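Local coordinates for protein possible translation initiation inhibitor (Rhodopseudomonas palustris, PDB 3LME) that is of unknown function but belongs to the YjgF-like family of small alpha/beta proteins and forms an assembly of three chains, at residues 13-16 with 20-23; 43-48 with 52-57. The protein carries 1 engineered substitution. One frame throughout, in Å; residues are numbered along the deposited sequence.

Contact 1: 13-16 with 20-23; sequences ITPS and SIGA
The carbonyl O of Ile13 is the polar atom met across this contact, and its partner is a methyl group: CG2 of Ile21 lies 3.7 Å away. No hydrogen bond joins 13-16 to 20-23, so the approach is essentially apolar, with 147 Å² buried in all. The same Ile21 methyl is shared by three groups. Pro15 brings the CG-CD side of its ring, with CD 3.8 Å and CG 4.1 Å from Ile21 CG2, and Ile13 adds its own CG2 at 4.2 Å from that carbon. The torsions account for this: chi1 of Ile21 (72°) puts CG1 between backbone N and carbonyl carbon, which turns CG2 to the N side, where the loop passes. The backbones come nearest at Pro15 and Ser20, whose CA atoms are 5.9 Å apart. Topologically, 13-16 belongs to the loop between strand 4-5 and strand 22-25, and 20-23 leads into the second of these, near the edge of the mixed sheet characteristic of this alpha/beta fold. Backbone bonds of Ile21 with Gly32 and of Gly22 with Ile6 tie this entry to its neighbours on the two sides. Ile13 and Ile21 also both touch Met34 of strand 28-35, and they reach helix 48-64 at Asn58 and Ala62 respectively. Ser20 OG makes a weak hydrogen bond to Tyr103 O of the second subunit.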
loop_
_atom_site.group_PDB
_atom_site.type_symbol
_atom_site.label_atom_id
_atom_site.label_comp_id
_atom_site.label_asym_id
_atom_site.label_seq_id
_atom_site.Cartn_x
_atom_site.Cartn_y
_atom_site.Cartn_z
ATOM N N ILE A 13 -19.221 3.654 7.853
ATOM C CA ILE A 13 -18.483 4.268 8.972
ATOM C C ILE A 13 -18.662 5.786 8.918
ATOM O O ILE A 13 -18.889 6.339 7.858
ATOM C CB ILE A 13 -16.951 3.869 8.903
ATOM C CG1 ILE A 13 -16.722 2.503 9.522
ATOM C CG2 ILE A 13 -16.018 4.865 9.585
ATOM C CD1 ILE A 13 -17.015 2.434 10.991
ATOM N N THR A 14 -18.571 6.460 10.057
ATOM C CA THR A 14 -18.633 7.923 10.088
ATOM C C THR A 14 -17.314 8.452 10.615
ATOM O O THR A 14 -17.016 8.270 11.791
ATOM C CB THR A 14 -19.804 8.403 10.952
ATOM O OG1 THR A 14 -20.969 7.674 10.566
ATOM C CG2 THR A 14 -20.068 9.896 10.752
ATOM N N PRO A 15 -16.510 9.094 9.742
ATOM C CA PRO A 15 -15.152 9.495 10.111
ATOM C C PRO A 15 -15.173 10.490 11.247
ATOM O O PRO A 15 -16.007 11.385 11.258
ATOM C CB PRO A 15 -14.589 10.114 8.835
ATOM C CG PRO A 15 -15.722 10.400 7.997
ATOM C CD PRO A 15 -16.854 9.512 8.373
ATOM N N SER A 16 -14.267 10.286 12.202
ATOM C CA SER A 16 -14.263 10.950 13.513
ATOM C C SER A 16 -12.965 11.708 13.734
ATOM O O SER A 16 -12.601 11.985 14.883
ATOM C CB SER A 16 -14.431 9.912 14.643
ATOM O OG SER A 16 -13.282 9.096 14.784
ATOM N N SER A 20 -11.102 10.495 5.736
ATOM C CA SER A 20 -12.310 10.182 5.009
ATOM C C SER A 20 -12.396 8.692 4.931
ATOM O O SER A 20 -11.403 7.997 5.211
ATOM C CB SER A 20 -12.178 10.693 3.600
ATOM O OG SER A 20 -13.006 11.812 3.460
ATOM N N ILE A 21 -13.562 8.191 4.534
ATOM C CA ILE A 21 -13.716 6.746 4.379
ATOM C C ILE A 21 -13.105 6.276 3.030
ATOM O O ILE A 21 -12.687 5.108 2.868
ATOM C CB ILE A 21 -15.188 6.273 4.584
ATOM C CG1 ILE A 21 -16.074 6.671 3.417
ATOM C CG2 ILE A 21 -15.781 6.840 5.886
ATOM C CD1 ILE A 21 -17.430 6.021 3.493
ATOM N N GLY A 22 -13.016 7.199 2.077
ATOM C CA GLY A 22 -12.419 6.876 0.817
ATOM C C GLY A 22 -12.754 7.909 -0.209
ATOM O O GLY A 22 -13.429 8.887 0.075
ATOM N N ALA A 23 -12.287 7.674 -1.424
ATOM C CA ALA A 23 -12.445 8.612 -2.508
ATOM C C ALA A 23 -12.674 7.869 -3.801
ATOM O O ALA A 23 -12.089 6.803 -4.040
ATOM C CB ALA A 23 -11.207 9.478 -2.626
#

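Contact 2: 43-48 with 52-57; sequences KMVDGD and IRRMFD
Asp48 and Ile52 are joined by a backbone bond of the first helical turn, Ile52 N to Asp48 O at 3.2 Å with an N-H...O angle of 161°, while Gly47 holds the N-cap position and the extended 43-46 run lies beside the helix, Val45 CA being 7.7 Å from Arg54 CA. The flank of the Ile52 side chain also borders that carbonyl, with CG1 3.9 Å from Asp48 O. Further along, Val45 CG2 sits over one face of the Arg54 guanidinium, displaced toward its rim, and is nearest NH1 at 3.7 Å. Arg54 reaches this place through CG set anti to the backbone N and a bend at chi2 (65°), and the two side chains cross at about a right angle. Arg53 NE and Asp57 OD1 form a salt bridge one turn apart at 3.0 Å; OD1 lies in the guanidinium plane but is met syn, 26° out of the carboxylate plane. The helix, 48-64, belongs to the split beta-alpha-beta unit in which strands 28-35 and 73-80 run parallel with 120-127 between them. Ile52 packs on Val89 and Val93 of helix 83-98, whereas Met55 and Phe56 meet Ile122 of the sheet. Since the valine methyl lies over a guanidinium face, the N-H groups at that group's edge can still seek polar partners, consistent with the long, weak ion pair of Arg54 NH2 with Asp38.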
loop_
_atom_site.group_PDB
_atom_site.type_symbol
_atom_site.label_atom_id
_atom_site.label_comp_id
_atom_site.label_asym_id
_atom_site.label_seq_id
_atom_site.Cartn_x
_atom_site.Cartn_y
_atom_site.Cartn_z
ATOM N N LYS A 43 -17.146 1.214 18.511
ATOM C CA LYS A 43 -16.504 0.196 19.309
ATOM C C LYS A 43 -16.262 -1.125 18.546
ATOM O O LYS A 43 -17.000 -1.486 17.608
ATOM C CB LYS A 43 -17.319 -0.057 20.584
ATOM C CG LYS A 43 -17.374 1.133 21.548
ATOM C CD LYS A 43 -16.100 1.323 22.389
ATOM C CE LYS A 43 -15.785 2.830 22.577
ATOM N NZ LYS A 43 -14.389 3.093 23.098
ATOM N N MET A 44 -15.201 -1.824 18.957
ATOM C CA MET A 44 -14.766 -3.039 18.300
ATOM C C MET A 44 -15.680 -4.174 18.680
ATOM O O MET A 44 -16.142 -4.271 19.794
ATOM C CB MET A 44 -13.323 -3.385 18.680
ATOM C CG MET A 44 -12.239 -2.470 18.050
ATOM S SD MET A 44 -10.546 -2.832 18.639
ATOM C CE MET A 44 -10.724 -2.893 20.439
ATOM N N VAL A 45 -15.924 -5.056 17.741
ATOM C CA VAL A 45 -16.874 -6.119 17.939
ATOM C C VAL A 45 -16.175 -7.310 18.626
ATOM O O VAL A 45 -14.950 -7.452 18.530
ATOM C CB VAL A 45 -17.496 -6.448 16.563
ATOM C CG1 VAL A 45 -17.797 -7.911 16.408
ATOM C CG2 VAL A 45 -18.716 -5.548 16.307
ATOM N N ASP A 46 -16.925 -8.154 19.328
ATOM C CA ASP A 46 -16.312 -9.290 20.006
ATOM C C ASP A 46 -16.163 -10.419 19.026
ATOM O O ASP A 46 -16.913 -10.479 18.055
ATOM C CB ASP A 46 -17.162 -9.757 21.185
ATOM C CG ASP A 46 -17.118 -8.796 22.370
ATOM O OD1 ASP A 46 -16.349 -7.816 22.342
ATOM O OD2 ASP A 46 -17.862 -9.018 23.354
ATOM N N GLY A 47 -15.214 -11.320 19.301
ATOM C CA GLY A 47 -15.011 -12.537 18.521
ATOM C C GLY A 47 -14.049 -12.321 17.370
ATOM O O GLY A 47 -14.226 -11.414 16.556
ATOM N N ASP A 48 -13.020 -13.159 17.317
ATOM C CA ASP A 48 -12.043 -13.146 16.251
ATOM C C ASP A 48 -12.689 -13.008 14.880
ATOM O O ASP A 48 -12.371 -12.105 14.117
ATOM C CB ASP A 48 -11.279 -14.459 16.266
ATOM C CG ASP A 48 -10.155 -14.499 17.291
ATOM O OD1 ASP A 48 -9.941 -13.490 17.994
ATOM O OD2 ASP A 48 -9.480 -15.562 17.385
ATOM N N ILE A 52 -13.165 -9.713 12.091
ATOM C CA ILE A 52 -12.666 -9.683 10.752
ATOM C C ILE A 52 -13.778 -9.574 9.714
ATOM O O ILE A 52 -13.650 -8.763 8.765
ATOM C CB ILE A 52 -11.770 -10.880 10.498
ATOM C CG1 ILE A 52 -10.395 -10.602 11.105
ATOM C CG2 ILE A 52 -11.634 -11.137 8.998
ATOM C CD1 ILE A 52 -9.617 -11.823 11.401
ATOM N N ARG A 53 -14.857 -10.362 9.868
ATOM C CA ARG A 53 -16.032 -10.228 8.972
ATOM C C ARG A 53 -16.510 -8.763 8.965
ATOM O O ARG A 53 -16.753 -8.177 7.900
ATOM C CB ARG A 53 -17.164 -11.211 9.335
ATOM C CG ARG A 53 -18.467 -11.085 8.508
ATOM C CD ARG A 53 -18.192 -11.089 6.976
ATOM N NE ARG A 53 -19.366 -10.979 6.072
ATOM C CZ ARG A 53 -20.074 -12.015 5.608
ATOM N NH1 ARG A 53 -19.769 -13.241 5.991
ATOM N NH2 ARG A 53 -21.093 -11.826 4.767
ATOM N N ARG A 54 -16.558 -8.163 10.146
ATOM C CA ARG A 54 -17.017 -6.801 10.272
ATOM C C ARG A 54 -16.072 -5.789 9.645
ATOM O O ARG A 54 -16.513 -4.753 9.140
ATOM C CB ARG A 54 -17.255 -6.456 11.735
ATOM C CG ARG A 54 -17.976 -5.134 11.971
ATOM C CD ARG A 54 -19.348 -5.244 11.412
ATOM N NE ARG A 54 -20.234 -4.315 12.092
ATOM C CZ ARG A 54 -21.082 -4.644 13.061
ATOM N NH1 ARG A 54 -21.168 -5.894 13.493
ATOM N NH2 ARG A 54 -21.839 -3.695 13.603
ATOM N N MET A 55 -14.772 -6.068 9.701
ATOM C CA MET A 55 -13.772 -5.255 9.009
ATOM C C MET A 55 -14.043 -5.299 7.503
ATOM O O MET A 55 -14.111 -4.251 6.846
ATOM C CB MET A 55 -12.375 -5.757 9.334
ATOM C CG MET A 55 -11.220 -5.085 8.578
ATOM S SD MET A 55 -9.657 -5.859 9.041
ATOM C CE MET A 55 -9.806 -7.438 8.173
ATOM N N PHE A 56 -14.258 -6.506 6.971
ATOM C CA PHE A 56 -14.600 -6.632 5.553
ATOM C C PHE A 56 -15.917 -5.939 5.164
ATOM O O PHE A 56 -15.959 -5.202 4.162
ATOM C CB PHE A 56 -14.614 -8.080 5.140
ATOM C CG PHE A 56 -13.269 -8.622 4.829
ATOM C CD1 PHE A 56 -12.693 -8.395 3.605
ATOM C CD2 PHE A 56 -12.576 -9.369 5.766
ATOM C CE1 PHE A 56 -11.447 -8.918 3.307
ATOM C CE2 PHE A 56 -11.294 -9.899 5.485
ATOM C CZ PHE A 56 -10.737 -9.673 4.269
ATOM N N ASP A 57 -16.974 -6.151 5.961
ATOM C CA ASP A 57 -18.248 -5.491 5.726
ATOM C C ASP A 57 -18.099 -3.950 5.770
ATOM O O ASP A 57 -18.624 -3.248 4.890
ATOM C CB ASP A 57 -19.301 -5.950 6.734
ATOM C CG ASP A 57 -19.738 -7.428 6.556
ATOM O OD1 ASP A 57 -19.499 -8.077 5.501
ATOM O OD2 ASP A 57 -20.369 -7.943 7.507
#

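From the N terminus, the chain leaves strand 4-5 and, at contact 1, closes a short loop on Ser20 and Ile21, just before strand 22-25. It then runs through strand 28-35 and a further loop before contact 2 joins 43-48, the end of the loop and the first helical residue, to the next turns of helix 48-64. The contacts are in series: each is bridged by just three residues, and they neither nest nor cross. Contacts 1 and 2 have centres about 17 Å apart and nearest atoms about 7 Å apart, without touching. Helix 48-64 relates them, because its Asn58 and Ala62 meet side chains of contact 1, while residues 52-57 form half of contact 2.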